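Local coordinates for protein quinoline 2-oxidoreductase medium subunit (Pseudomonas putida, PDB 1T3Q) that binds FAD as the flavoprotein subunit of a molybdenum hydroxylase that oxidises quinoline, and probably passes electrons through the flavin, at residues I62-G67 against I171-L176; A195-S200 against Q273-K278. All blocks are in the same frame, centred on the assembly; numbering follows the deposited sequence.

Contact 1 (62-67 with 171-176) is a surface contact at the edge of the FAD-binding part of the chain; contact 2 (195-200 with 273-278) is buried in the C-terminal domain, where a helix packs on a sheet. Their centres lie 21 Å apart, and they follow one another along the chain. Leu176, at the end of 171-176, leads into contact 2: its CD2 packs 3.7 Å from Leu199 C, on the strand of that contact. The side chain of Ile171 is about 11 Å from those of the FAD-binding residues Leu166 and His77, and that of Ala196 about 10 Å from that of Glu123, another FAD-binding residue.

Contact 1: I62-G67 against I171-L176; sequences ISQSAG and IPIPAL
Gly67 O accepts a hydrogen bond from Ile173 N at 2.7 Å, the one polar bond between 62-67 and 171-176. The N-H points almost straight at the oxygen (171° at the hydrogen), but the approach is bent at the oxygen and the donor stands 29° off the carbonyl plane. The side chain of Ile173 follows its own N-H to the glycine. Its CG1 turns to the side of the backbone N, opposite the carbonyl carbon (chi1 -64°), and comes within 3.2 Å of Gly67 O. From there CD1 extends alongside the glycine backbone, 3.6 Å from Gly67 C and 3.7 Å from Gly67 CA. Strands 62-65 and 165-172, on which the segments lie, belong to an antiparallel sheet of the FAD-binding domain, with 68-72 between them. Ala66 and Gly67, both with positive phi, lie in the beta-hairpin turn that links strand 62-65 to 68-72. Backbone bonds of Ser63 with Ser70 and of Ile171 with Leu69 tie edge strand 62-65 and central strand 165-172 to 68-72, and the Gly67-Ile173 bond carries the pairing to the point where 165-172 gives way to loop. Gln64 approaches the same isoleucine more loosely across the sheet face, its NE2 4.4 Å from Ile173 CD1. Helix 84-89 packs beside the pair, its Cys89 touching both Gln64 and Ile173. Beyond Ile173 the chain runs on to Leu176, whose side chain touches Ala208 and Arg210 of strand 205-214.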
ATOM      1  N   ILE C  62      -4.269 -53.951   3.132  1.00 28.36           N
ATOM      2  CA  ILE C  62      -5.432 -54.470   3.833  1.00 29.00           C
ATOM      3  C   ILE C  62      -5.673 -55.822   3.177  1.00 30.91           C
ATOM      4  O   ILE C  62      -5.708 -55.917   1.950  1.00 30.56           O
ATOM      5  CB  ILE C  62      -6.693 -53.604   3.623  1.00 29.14           C
ATOM      6  CG1 ILE C  62      -6.523 -52.238   4.288  1.00 28.30           C
ATOM      7  CG2 ILE C  62      -7.911 -54.322   4.200  1.00 26.66           C
ATOM      8  CD1 ILE C  62      -7.748 -51.343   4.153  1.00 27.52           C
ATOM      9  N   SER C  63      -5.819 -56.867   3.984  1.00 31.64           N
ATOM     10  CA  SER C  63      -6.056 -58.199   3.446  1.00 33.27           C
ATOM     11  C   SER C  63      -6.753 -59.088   4.463  1.00 35.40           C
ATOM     12  O   SER C  63      -6.862 -58.741   5.643  1.00 34.07           O
ATOM     13  CB  SER C  63      -4.733 -58.840   3.021  1.00 31.99           C
ATOM     14  OG  SER C  63      -3.874 -59.028   4.131  1.00 32.31           O
ATOM     15  N   GLN C  64      -7.234 -60.235   3.994  1.00 37.21           N
ATOM     16  CA  GLN C  64      -7.913 -61.190   4.857  1.00 39.61           C
ATOM     17  C   GLN C  64      -7.352 -62.584   4.586  1.00 39.96           C
ATOM     18  O   GLN C  64      -6.975 -62.901   3.458  1.00 38.62           O
ATOM     19  CB  GLN C  64      -9.419 -61.176   4.588  1.00 42.02           C
ATOM     20  CG  GLN C  64      -9.929 -62.407   3.857  1.00 47.10           C
ATOM     21  CD  GLN C  64     -11.421 -62.371   3.635  1.00 49.16           C
ATOM     22  OE1 GLN C  64     -11.927 -61.530   2.896  1.00 51.20           O
ATOM     23  NE2 GLN C  64     -12.139 -63.284   4.281  1.00 51.43           N
ATOM     24  N   SER C  65      -7.298 -63.413   5.622  1.00 40.78           N
ATOM     25  CA  SER C  65      -6.779 -64.765   5.474  1.00 41.55           C
ATOM     26  C   SER C  65      -7.088 -65.626   6.689  1.00 41.16           C
ATOM     27  O   SER C  65      -6.726 -65.283   7.814  1.00 40.96           O
ATOM     28  CB  SER C  65      -5.266 -64.729   5.252  1.00 42.69           C
ATOM     29  OG  SER C  65      -4.735 -66.038   5.136  1.00 45.32           O
ATOM     30  N   ALA C  66      -7.762 -66.745   6.444  1.00 41.22           N
ATOM     31  CA  ALA C  66      -8.117 -67.686   7.497  1.00 40.82           C
ATOM     32  C   ALA C  66      -8.768 -67.029   8.709  1.00 39.63           C
ATOM     33  O   ALA C  66      -8.198 -67.039   9.798  1.00 39.39           O
ATOM     34  CB  ALA C  66      -6.870 -68.451   7.941  1.00 41.10           C
ATOM     35  N   GLY C  67      -9.953 -66.462   8.522  1.00 39.13           N
ATOM     36  CA  GLY C  67     -10.658 -65.837   9.628  1.00 38.34           C
ATOM     37  C   GLY C  67     -10.055 -64.602  10.284  1.00 38.19           C
ATOM     38  O   GLY C  67     -10.494 -64.195  11.367  1.00 37.60           O
ATOM     39  N   ILE C 171      -7.014 -58.502  13.134  1.00 25.56           N
ATOM     40  CA  ILE C 171      -8.268 -58.617  13.863  1.00 25.51           C
ATOM     41  C   ILE C 171      -8.998 -59.905  13.522  1.00 26.34           C
ATOM     42  O   ILE C 171      -9.328 -60.148  12.361  1.00 25.18           O
ATOM     43  CB  ILE C 171      -9.218 -57.450  13.528  1.00 25.63           C
ATOM     44  CG1 ILE C 171      -8.486 -56.117  13.678  1.00 26.21           C
ATOM     45  CG2 ILE C 171     -10.435 -57.490  14.444  1.00 24.14           C
ATOM     46  CD1 ILE C 171      -9.312 -54.923  13.251  1.00 26.04           C
ATOM     47  N   PRO C 172      -9.256 -60.751  14.529  1.00 27.23           N
ATOM     48  CA  PRO C 172      -9.965 -62.006  14.273  1.00 28.04           C
ATOM     49  C   PRO C 172     -11.391 -61.674  13.854  1.00 28.60           C
ATOM     50  O   PRO C 172     -12.050 -60.859  14.499  1.00 28.56           O
ATOM     51  CB  PRO C 172      -9.933 -62.707  15.630  1.00 28.71           C
ATOM     52  CG  PRO C 172      -8.709 -62.149  16.284  1.00 29.59           C
ATOM     53  CD  PRO C 172      -8.790 -60.689  15.924  1.00 28.00           C
ATOM     54  N   ILE C 173     -11.865 -62.278  12.771  1.00 29.63           N
ATOM     55  CA  ILE C 173     -13.228 -62.023  12.331  1.00 31.02           C
ATOM     56  C   ILE C 173     -14.138 -62.464  13.476  1.00 32.23           C
ATOM     57  O   ILE C 173     -14.200 -63.645  13.820  1.00 31.79           O
ATOM     58  CB  ILE C 173     -13.552 -62.807  11.043  1.00 32.32           C
ATOM     59  CG1 ILE C 173     -12.655 -62.304   9.906  1.00 32.91           C
ATOM     60  CG2 ILE C 173     -15.022 -62.637  10.681  1.00 30.80           C
ATOM     61  CD1 ILE C 173     -12.843 -63.028   8.592  1.00 34.47           C
ATOM     62  N   PRO C 174     -14.849 -61.510  14.095  1.00 32.95           N
ATOM     63  CA  PRO C 174     -15.744 -61.820  15.213  1.00 33.35           C
ATOM     64  C   PRO C 174     -16.905 -62.773  14.941  1.00 33.42           C
ATOM     65  O   PRO C 174     -17.507 -62.762  13.869  1.00 34.28           O
ATOM     66  CB  PRO C 174     -16.222 -60.438  15.661  1.00 34.60           C
ATOM     67  CG  PRO C 174     -16.208 -59.652  14.386  1.00 35.31           C
ATOM     68  CD  PRO C 174     -14.906 -60.076  13.757  1.00 33.26           C
ATOM     69  N   ALA C 175     -17.198 -63.607  15.932  1.00 32.40           N
ATOM     70  CA  ALA C 175     -18.303 -64.553  15.849  1.00 31.71           C
ATOM     71  C   ALA C 175     -19.491 -63.854  16.506  1.00 31.11           C
ATOM     72  O   ALA C 175     -20.644 -64.037  16.109  1.00 31.73           O
ATOM     73  CB  ALA C 175     -17.953 -65.831  16.598  1.00 31.94           C
ATOM     74  N   LEU C 176     -19.190 -63.039  17.513  1.00 30.06           N
ATOM     75  CA  LEU C 176     -20.207 -62.286  18.232  1.00 28.97           C
ATOM     76  C   LEU C 176     -20.716 -61.158  17.350  1.00 29.29           C
ATOM     77  O   LEU C 176     -20.004 -60.690  16.459  1.00 29.86           O
ATOM     78  CB  LEU C 176     -19.613 -61.668  19.500  1.00 28.61           C
ATOM     79  CG  LEU C 176     -19.056 -62.580  20.590  1.00 28.35           C
ATOM     80  CD1 LEU C 176     -18.200 -61.762  21.550  1.00 28.65           C
ATOM     81  CD2 LEU C 176     -20.205 -63.262  21.324  1.00 27.13           C
TER

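Contact 2: A195-S200 against Q273-K278; sequences AAAGLS and QRVILK
Val275 turns CG2 opposite its backbone N and CG1 between N and the carbonyl carbon (chi1 70°), which spreads both methyls over strand 195-200. CG1 meets two alanine methyls, with Ala195 CB and Ala197 CB each 4.0 Å away. CG2 lies against the strand backbone, 3.9 Å from both Ala195 O and Ala197 N. Alternation along the strand directs Ala195, Ala197 and Leu199 at the helix, while Ala196 points to the other face. Ala197 CB sits over the next helical step, 3.8 Å from Val275 O and 4.0 Å from Ile276 CA, where its small methyl lets the strand come close to the helix backbone. Further along, Leu199 places CD1 3.8 Å from Ile276 O. The axes of 195-200 and 273-278 pass 7.4 Å apart at 28°, running in roughly the same direction. In the C-terminal domain this is a helix layer packed on one face of an antiparallel sheet: helix 261-284 lies on strand 193-202, which is flanked by 177-183 and 205-214. Ala243 of helix 237-248 packs on Ile276, while Arg274 forms a salt bridge with Asp181 on strand 177-183 and touches Thr652 of the large subunit. Buried aliphatic methyls meet one another and the backbone, with no hydrogen bond between the two segments, so shape fit and exclusion of water hold this face.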
ATOM      1  N   ALA C 195     -18.894 -47.574  24.832  1.00 22.32           N
ATOM      2  CA  ALA C 195     -19.166 -48.953  25.198  1.00 23.96           C
ATOM      3  C   ALA C 195     -19.440 -49.801  23.967  1.00 24.05           C
ATOM      4  O   ALA C 195     -19.947 -49.314  22.952  1.00 22.41           O
ATOM      5  CB  ALA C 195     -20.355 -49.020  26.156  1.00 23.88           C
ATOM      6  N   ALA C 196     -19.088 -51.074  24.066  1.00 23.46           N
ATOM      7  CA  ALA C 196     -19.292 -52.014  22.979  1.00 23.82           C
ATOM      8  C   ALA C 196     -19.926 -53.254  23.576  1.00 23.41           C
ATOM      9  O   ALA C 196     -19.644 -53.623  24.718  1.00 23.13           O
ATOM     10  CB  ALA C 196     -17.960 -52.361  22.321  1.00 23.63           C
ATOM     11  N   ALA C 197     -20.799 -53.888  22.808  1.00 24.05           N
ATOM     12  CA  ALA C 197     -21.465 -55.091  23.275  1.00 23.30           C
ATOM     13  C   ALA C 197     -21.449 -56.123  22.163  1.00 25.24           C
ATOM     14  O   ALA C 197     -21.976 -55.882  21.075  1.00 24.15           O
ATOM     15  CB  ALA C 197     -22.900 -54.775  23.681  1.00 24.25           C
ATOM     16  N   GLY C 198     -20.812 -57.257  22.440  1.00 24.24           N
ATOM     17  CA  GLY C 198     -20.742 -58.338  21.474  1.00 24.73           C
ATOM     18  C   GLY C 198     -21.590 -59.470  22.020  1.00 25.15           C
ATOM     19  O   GLY C 198     -21.321 -59.983  23.108  1.00 25.01           O
ATOM     20  N   LEU C 199     -22.614 -59.868  21.272  1.00 25.45           N
ATOM     21  CA  LEU C 199     -23.502 -60.922  21.733  1.00 26.26           C
ATOM     22  C   LEU C 199     -23.689 -62.076  20.772  1.00 29.11           C
ATOM     23  O   LEU C 199     -23.600 -61.921  19.553  1.00 29.77           O
ATOM     24  CB  LEU C 199     -24.886 -60.350  22.037  1.00 25.50           C
ATOM     25  CG  LEU C 199     -24.984 -59.169  22.995  1.00 24.63           C
ATOM     26  CD1 LEU C 199     -26.438 -58.738  23.094  1.00 23.81           C
ATOM     27  CD2 LEU C 199     -24.433 -59.552  24.358  1.00 22.87           C
ATOM     28  N   SER C 200     -23.959 -63.238  21.353  1.00 31.14           N
ATOM     29  CA  SER C 200     -24.241 -64.446  20.601  1.00 33.38           C
ATOM     30  C   SER C 200     -25.621 -64.846  21.110  1.00 34.07           C
ATOM     31  O   SER C 200     -25.805 -65.084  22.306  1.00 32.42           O
ATOM     32  CB  SER C 200     -23.223 -65.537  20.915  1.00 35.07           C
ATOM     33  OG  SER C 200     -23.578 -66.739  20.254  1.00 39.50           O
ATOM     34  N   GLN C 273     -26.230 -49.765  28.821  1.00 25.85           N
ATOM     35  CA  GLN C 273     -27.556 -50.354  28.731  1.00 26.22           C
ATOM     36  C   GLN C 273     -28.075 -50.214  27.306  1.00 25.97           C
ATOM     37  O   GLN C 273     -28.638 -51.151  26.738  1.00 26.38           O
ATOM     38  CB  GLN C 273     -28.503 -49.651  29.706  1.00 26.13           C
ATOM     39  CG  GLN C 273     -29.963 -49.978  29.495  1.00 29.80           C
ATOM     40  CD  GLN C 273     -30.858 -49.363  30.555  1.00 31.89           C
ATOM     41  OE1 GLN C 273     -32.075 -49.322  30.400  1.00 34.88           O
ATOM     42  NE2 GLN C 273     -30.256 -48.891  31.643  1.00 32.25           N
ATOM     43  N   ARG C 274     -27.865 -49.039  26.725  1.00 25.94           N
ATOM     44  CA  ARG C 274     -28.312 -48.760  25.369  1.00 25.77           C
ATOM     45  C   ARG C 274     -27.664 -49.673  24.331  1.00 24.91           C
ATOM     46  O   ARG C 274     -28.348 -50.222  23.465  1.00 23.34           O
ATOM     47  CB  ARG C 274     -28.016 -47.301  25.011  1.00 28.91           C
ATOM     48  CG  ARG C 274     -28.502 -46.903  23.629  1.00 33.47           C
ATOM     49  CD  ARG C 274     -27.840 -45.617  23.163  1.00 36.37           C
ATOM     50  NE  ARG C 274     -28.132 -44.483  24.032  1.00 37.43           N
ATOM     51  CZ  ARG C 274     -27.542 -43.295  23.926  1.00 38.50           C
ATOM     52  NH1 ARG C 274     -27.871 -42.312  24.755  1.00 38.93           N
ATOM     53  NH2 ARG C 274     -26.617 -43.091  22.998  1.00 36.84           N
ATOM     54  N   VAL C 275     -26.346 -49.831  24.413  1.00 23.41           N
ATOM     55  CA  VAL C 275     -25.623 -50.665  23.460  1.00 23.68           C
ATOM     56  C   VAL C 275     -25.957 -52.155  23.605  1.00 21.87           C
ATOM     57  O   VAL C 275     -26.008 -52.888  22.612  1.00 22.57           O
ATOM     58  CB  VAL C 275     -24.084 -50.434  23.569  1.00 25.52           C
ATOM     59  CG1 VAL C 275     -23.543 -50.999  24.878  1.00 26.76           C
ATOM     60  CG2 VAL C 275     -23.380 -51.058  22.373  1.00 27.52           C
ATOM     61  N   ILE C 276     -26.196 -52.609  24.830  1.00 21.63           N
ATOM     62  CA  ILE C 276     -26.547 -54.009  25.041  1.00 21.07           C
ATOM     63  C   ILE C 276     -27.872 -54.301  24.335  1.00 23.03           C
ATOM     64  O   ILE C 276     -27.990 -55.282  23.601  1.00 23.59           O
ATOM     65  CB  ILE C 276     -26.705 -54.340  26.536  1.00 21.24           C
ATOM     66  CG1 ILE C 276     -25.334 -54.335  27.216  1.00 20.24           C
ATOM     67  CG2 ILE C 276     -27.397 -55.697  26.703  1.00 20.61           C
ATOM     68  CD1 ILE C 276     -25.400 -54.509  28.720  1.00 21.87           C
ATOM     69  N   LEU C 277     -28.868 -53.448  24.559  1.00 23.04           N
ATOM     70  CA  LEU C 277     -30.168 -53.632  23.925  1.00 24.56           C
ATOM     71  C   LEU C 277     -30.025 -53.589  22.407  1.00 25.17           C
ATOM     72  O   LEU C 277     -30.661 -54.361  21.689  1.00 27.06           O
ATOM     73  CB  LEU C 277     -31.148 -52.548  24.393  1.00 23.56           C
ATOM     74  CG  LEU C 277     -31.656 -52.709  25.828  1.00 23.39           C
ATOM     75  CD1 LEU C 277     -32.348 -51.439  26.306  1.00 23.41           C
ATOM     76  CD2 LEU C 277     -32.610 -53.895  25.880  1.00 23.16           C
ATOM     77  N   LYS C 278     -29.177 -52.690  21.923  1.00 25.49           N
ATOM     78  CA  LYS C 278     -28.958 -52.547  20.490  1.00 25.51           C
ATOM     79  C   LYS C 278     -28.299 -53.797  19.908  1.00 25.69           C
ATOM     80  O   LYS C 278     -28.680 -54.270  18.834  1.00 25.54           O
ATOM     81  CB  LYS C 278     -28.085 -51.316  20.216  1.00 25.38           C
ATOM     82  CG  LYS C 278     -28.013 -50.903  18.750  1.00 25.80           C
TER